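Local atomic coordinates of o-succinylbenzoate synthase (Synechococcus elongatus, PDB entry 2OZT), a protein that catalyses the metal-dependent dehydration of 2-succinyl-6-hydroxy-2,4-cyclohexadiene-1-carboxylate to 2-succinylbenzoate, a step of phylloquinone biosynthesis. Residues 109-114 / 132-137; 153-158 / 187-192. All coordinates share one frame; numbering follows the deposited sequence.

Both contacts belong to the barrel domain of this enolase-superfamily enzyme. Contact 1 pairs two neighbouring barrel strands; contact 2 joins the end of helix 144-157, which follows strand 134-138 in the chain, to the loop that leads into strand 192-196. Their centres are about 14 Å apart. They meet where F135 CE2 packs on L158 CD2 at 4.0 Å and L114 CD1 lies 4.2 Å from L154 CD2. Contact 1 reaches the metal site: the side chain of K136 comes within about 5 Å of the bound sodium ion. Contact 2 is more remote, with the side chain of I192 about 14 Å from that ion.

Contact 1 of 2, residues 109-114 / 132-137; sequences PICALL and QTTFKW. With PO4 (phosphate ion), chain B.
The side-chain amide of Q132 meets the backbone carbonyl of I110. Its NE2 donates to I110 O at 3.1 Å, and the bond is nearly straight at 167°. The oxygen lies close to the plane of the amide, but the nitrogen stands above the carbonyl plane of I110. CG of Q132 lies anti to its carbonyl carbon (chi1 -63°), and the extended chain beyond it carries the amide alongside A112 CB, 3.6 Å from NE2. I110 O also accepts from a water that takes the N-H of T133, so two donors grip this oxygen. With an alanine here the amide is gone, and I110 O would probably lose one of these two donors, with a gap opened beside A112 CB. Further along, parallel strand pairing takes over. A112 N donates to T134 O, K136 N to A112 O and L114 N to K136 O, the last at 2.9 Å. A112, L114, F135 and W137 share one face of the sheet. The F135 ring meets A112 CB obliquely, with CD1 at 3.7 Å, while L114 CD1 touches F135 CB. L114 O sits at the edge of the W137 indole, 3.4 Å from CD1. On the other face L113 and K136 run side by side, with L113 CD2 3.7 Å from K136 CE. K136 NZ then continues to a salt bridge with D167, a metal ligand. T134 OG1 lies 3.0 Å from O3 of a phosphate ion, probably from the crystallisation liquor, which R165, H294 and A295 also bind. The two strands belong to a beta-alpha-beta unit of the barrel. Its helix 120-129 packs on A112, Q132, F135 and W137, helix 144-157 also touches W137, and strand 163-167 pairs with the other edge of strand 134-138.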
# COMPACT_ATOMS: atom_id res chain seq x y z
N PRO A 109 -11.43 -7.47 5.50
CA PRO A 109 -12.24 -6.39 4.92
C PRO A 109 -11.38 -5.53 4.01
O PRO A 109 -10.21 -5.25 4.35
CB PRO A 109 -12.66 -5.57 6.13
CG PRO A 109 -12.71 -6.57 7.26
CD PRO A 109 -11.50 -7.46 6.98
N ILE A 110 -11.99 -5.07 2.91
CA ILE A 110 -11.29 -4.28 1.89
C ILE A 110 -11.96 -2.92 1.76
O ILE A 110 -13.18 -2.84 1.77
CB ILE A 110 -11.37 -4.96 0.50
CG1 ILE A 110 -10.80 -6.39 0.55
CG2 ILE A 110 -10.66 -4.12 -0.59
CD1 ILE A 110 -9.31 -6.42 0.90
N CYS A 111 -11.17 -1.86 1.66
CA CYS A 111 -11.73 -0.49 1.48
C CYS A 111 -12.15 -0.28 0.05
O CYS A 111 -11.41 -0.61 -0.89
CB CYS A 111 -10.62 0.49 1.85
SG CYS A 111 -11.10 2.20 1.69
N ALA A 112 -13.35 0.26 -0.13
CA ALA A 112 -13.87 0.52 -1.47
C ALA A 112 -13.52 1.95 -1.87
O ALA A 112 -13.62 2.88 -1.07
CB ALA A 112 -15.39 0.33 -1.48
N LEU A 113 -13.14 2.15 -3.12
CA LEU A 113 -12.82 3.49 -3.62
C LEU A 113 -14.06 4.18 -4.16
O LEU A 113 -14.95 3.56 -4.73
CB LEU A 113 -11.73 3.41 -4.71
CG LEU A 113 -10.43 2.75 -4.27
CD1 LEU A 113 -9.40 2.78 -5.41
CD2 LEU A 113 -9.84 3.38 -3.00
N LEU A 114 -14.06 5.50 -3.99
CA LEU A 114 -15.06 6.39 -4.57
C LEU A 114 -14.35 7.47 -5.38
O LEU A 114 -13.38 8.09 -4.93
CB LEU A 114 -15.88 7.05 -3.47
CG LEU A 114 -16.60 6.12 -2.49
CD1 LEU A 114 -17.25 6.91 -1.35
CD2 LEU A 114 -17.68 5.39 -3.28
N GLN A 132 -18.67 -4.22 1.59
CA GLN A 132 -17.60 -3.25 1.95
C GLN A 132 -18.21 -2.07 2.67
O GLN A 132 -19.17 -1.49 2.17
CB GLN A 132 -16.87 -2.81 0.69
CG GLN A 132 -16.15 -3.97 0.01
CD GLN A 132 -15.54 -3.52 -1.25
OE1 GLN A 132 -16.17 -3.53 -2.33
NE2 GLN A 132 -14.29 -3.12 -1.16
N THR A 133 -17.65 -1.71 3.82
CA THR A 133 -18.26 -0.72 4.70
C THR A 133 -17.32 0.44 4.98
O THR A 133 -17.73 1.41 5.63
CB THR A 133 -18.77 -1.35 6.02
OG1 THR A 133 -17.68 -2.00 6.67
CG2 THR A 133 -19.91 -2.33 5.72
N THR A 134 -16.08 0.36 4.48
CA THR A 134 -15.13 1.48 4.59
C THR A 134 -14.81 1.91 3.19
O THR A 134 -14.67 1.08 2.28
CB THR A 134 -13.82 1.01 5.26
OG1 THR A 134 -14.14 0.60 6.60
CG2 THR A 134 -12.79 2.11 5.32
N PHE A 135 -14.75 3.24 3.01
CA PHE A 135 -14.59 3.85 1.70
C PHE A 135 -13.46 4.85 1.72
O PHE A 135 -13.18 5.42 2.78
CB PHE A 135 -15.89 4.63 1.34
CG PHE A 135 -17.08 3.72 1.23
CD1 PHE A 135 -17.38 3.12 0.03
CD2 PHE A 135 -17.85 3.44 2.34
CE1 PHE A 135 -18.46 2.24 -0.08
CE2 PHE A 135 -18.95 2.56 2.24
CZ PHE A 135 -19.22 1.93 1.03
N LYS A 136 -12.87 5.08 0.57
CA LYS A 136 -11.87 6.18 0.44
C LYS A 136 -12.25 7.01 -0.76
O LYS A 136 -12.38 6.47 -1.86
CB LYS A 136 -10.45 5.61 0.25
CG LYS A 136 -9.39 6.77 0.20
CD LYS A 136 -7.94 6.24 0.17
CE LYS A 136 -7.57 5.68 -1.18
NZ LYS A 136 -6.09 5.55 -1.44
N TRP A 137 -12.47 8.30 -0.52
CA TRP A 137 -12.90 9.21 -1.59
C TRP A 137 -11.78 10.20 -1.88
O TRP A 137 -11.16 10.74 -0.95
CB TRP A 137 -14.14 9.98 -1.12
CG TRP A 137 -14.70 10.99 -2.12
CD1 TRP A 137 -14.83 10.83 -3.47
CD2 TRP A 137 -15.19 12.30 -1.81
NE1 TRP A 137 -15.37 11.98 -4.03
CE2 TRP A 137 -15.59 12.89 -3.04
CE3 TRP A 137 -15.33 13.03 -0.62
CZ2 TRP A 137 -16.14 14.19 -3.11
CZ3 TRP A 137 -15.86 14.35 -0.71
CH2 TRP A 137 -16.26 14.90 -1.95
P PO4 B . -11.70 0.65 9.29
O1 PO4 B . -11.97 -0.54 8.42
O2 PO4 B . -10.46 1.28 8.74
O3 PO4 B . -12.87 1.61 9.15
O4 PO4 B . -11.49 0.51 10.79
O HOH W 1 -14.92 -2.86 4.02

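Contact 2 of 2, residues 153-158 / 187-192; sequences ALLAAL and HGNGKI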
# COMPACT_ATOMS: atom_id res chain seq x y z
N ALA A 153 -23.58 15.66 1.57
CA ALA A 153 -24.58 14.74 1.01
C ALA A 153 -24.15 13.27 1.19
O ALA A 153 -24.98 12.40 1.49
CB ALA A 153 -24.79 15.05 -0.45
N LEU A 154 -22.85 13.01 1.01
CA LEU A 154 -22.33 11.64 1.13
C LEU A 154 -22.47 11.15 2.54
O LEU A 154 -22.89 9.99 2.77
CB LEU A 154 -20.88 11.64 0.64
CG LEU A 154 -20.14 10.29 0.74
CD1 LEU A 154 -20.82 9.19 -0.12
CD2 LEU A 154 -18.68 10.48 0.34
N LEU A 155 -22.14 12.00 3.51
CA LEU A 155 -22.26 11.57 4.90
C LEU A 155 -23.70 11.33 5.30
O LEU A 155 -23.97 10.42 6.08
CB LEU A 155 -21.64 12.59 5.83
CG LEU A 155 -20.13 12.75 5.78
CD1 LEU A 155 -19.72 13.94 6.61
CD2 LEU A 155 -19.47 11.46 6.28
N ALA A 156 -24.61 12.14 4.77
CA ALA A 156 -26.04 11.92 5.01
C ALA A 156 -26.58 10.63 4.40
O ALA A 156 -27.47 9.99 4.98
CB ALA A 156 -26.82 13.11 4.51
N ALA A 157 -26.05 10.26 3.23
CA ALA A 157 -26.50 9.07 2.50
C ALA A 157 -25.91 7.74 2.98
O ALA A 157 -26.56 6.71 2.90
CB ALA A 157 -26.20 9.26 1.05
N LEU A 158 -24.66 7.74 3.45
CA LEU A 158 -24.01 6.47 3.83
C LEU A 158 -24.77 5.81 4.97
O LEU A 158 -25.24 6.48 5.88
CB LEU A 158 -22.55 6.71 4.24
CG LEU A 158 -21.58 6.99 3.08
CD1 LEU A 158 -20.25 7.48 3.66
CD2 LEU A 158 -21.34 5.72 2.31
N HIS A 187 -18.37 20.22 10.84
CA HIS A 187 -19.36 19.50 10.01
C HIS A 187 -19.07 18.01 9.84
O HIS A 187 -19.85 17.26 9.23
CB HIS A 187 -19.42 20.14 8.62
CG HIS A 187 -19.83 21.58 8.65
ND1 HIS A 187 -21.09 21.98 9.04
CD2 HIS A 187 -19.15 22.71 8.34
CE1 HIS A 187 -21.16 23.30 8.98
NE2 HIS A 187 -20.00 23.77 8.56
N GLY A 188 -17.91 17.60 10.33
CA GLY A 188 -17.53 16.22 10.32
C GLY A 188 -18.36 15.39 11.28
O GLY A 188 -19.24 15.87 11.98
N ASN A 189 -17.99 14.13 11.35
CA ASN A 189 -18.95 13.13 11.61
C ASN A 189 -18.17 11.90 12.07
O ASN A 189 -17.05 11.69 11.62
CB ASN A 189 -19.61 12.88 10.25
CG ASN A 189 -20.74 11.91 10.32
OD1 ASN A 189 -20.55 10.76 10.67
ND2 ASN A 189 -21.94 12.37 9.96
N GLY A 190 -18.77 11.09 12.92
CA GLY A 190 -18.15 9.85 13.38
C GLY A 190 -17.80 8.91 12.24
O GLY A 190 -17.01 7.98 12.43
N LYS A 191 -18.37 9.17 11.06
CA LYS A 191 -18.05 8.38 9.86
C LYS A 191 -16.68 8.74 9.26
O LYS A 191 -16.09 7.90 8.58
CB LYS A 191 -19.15 8.49 8.78
CG LYS A 191 -20.54 7.93 9.21
CD LYS A 191 -21.59 8.11 8.09
CE LYS A 191 -22.96 7.50 8.53
NZ LYS A 191 -24.16 8.19 7.90
N ILE A 192 -16.15 9.94 9.51
CA ILE A 192 -14.77 10.32 9.01
C ILE A 192 -13.59 9.67 9.76
O ILE A 192 -13.30 9.99 10.91
CB ILE A 192 -14.56 11.86 8.93
CG1 ILE A 192 -15.62 12.51 8.02
CG2 ILE A 192 -13.20 12.19 8.40
CD1 ILE A 192 -15.40 12.33 6.52
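L155 points from the end of helix 144-157 into the loop before strand 192-196, and its two methyls divide the work. CD1 meets N189 CB at 3.8 Å. CD2 rests on K191 CB at 3.9 Å, with I192 CD1 slightly farther off. The lysine chain passes the leucine, the two running opposite ways. K191 CG is anti to its carbonyl carbon (chi1 -62°), and the extended chain runs back to the helix end. There NZ donates to L155 O and to L158 O, both at 2.9 Å. The first bond lies nearly along the C=O axis; the second reaches L158 O from above the carbonyl plane. N189 OD1 accepts from K191 N at 2.7 Å, in the carbonyl plane and on a lone pair. This Asx turn, together with a type I beta turn from N189 to I192, fixes the backbone that carries the lysine. The edges are looser: A156 and A157 face away from the loop and are exposed, and at the far end of the loop segment H187 is exposed too, its ring meeting that of W183. The lysine ammonium thus satisfies two carbonyls, L155 O in the last turn and L158 O just beyond the helix; its charge would probably be favourable near this C-terminal end.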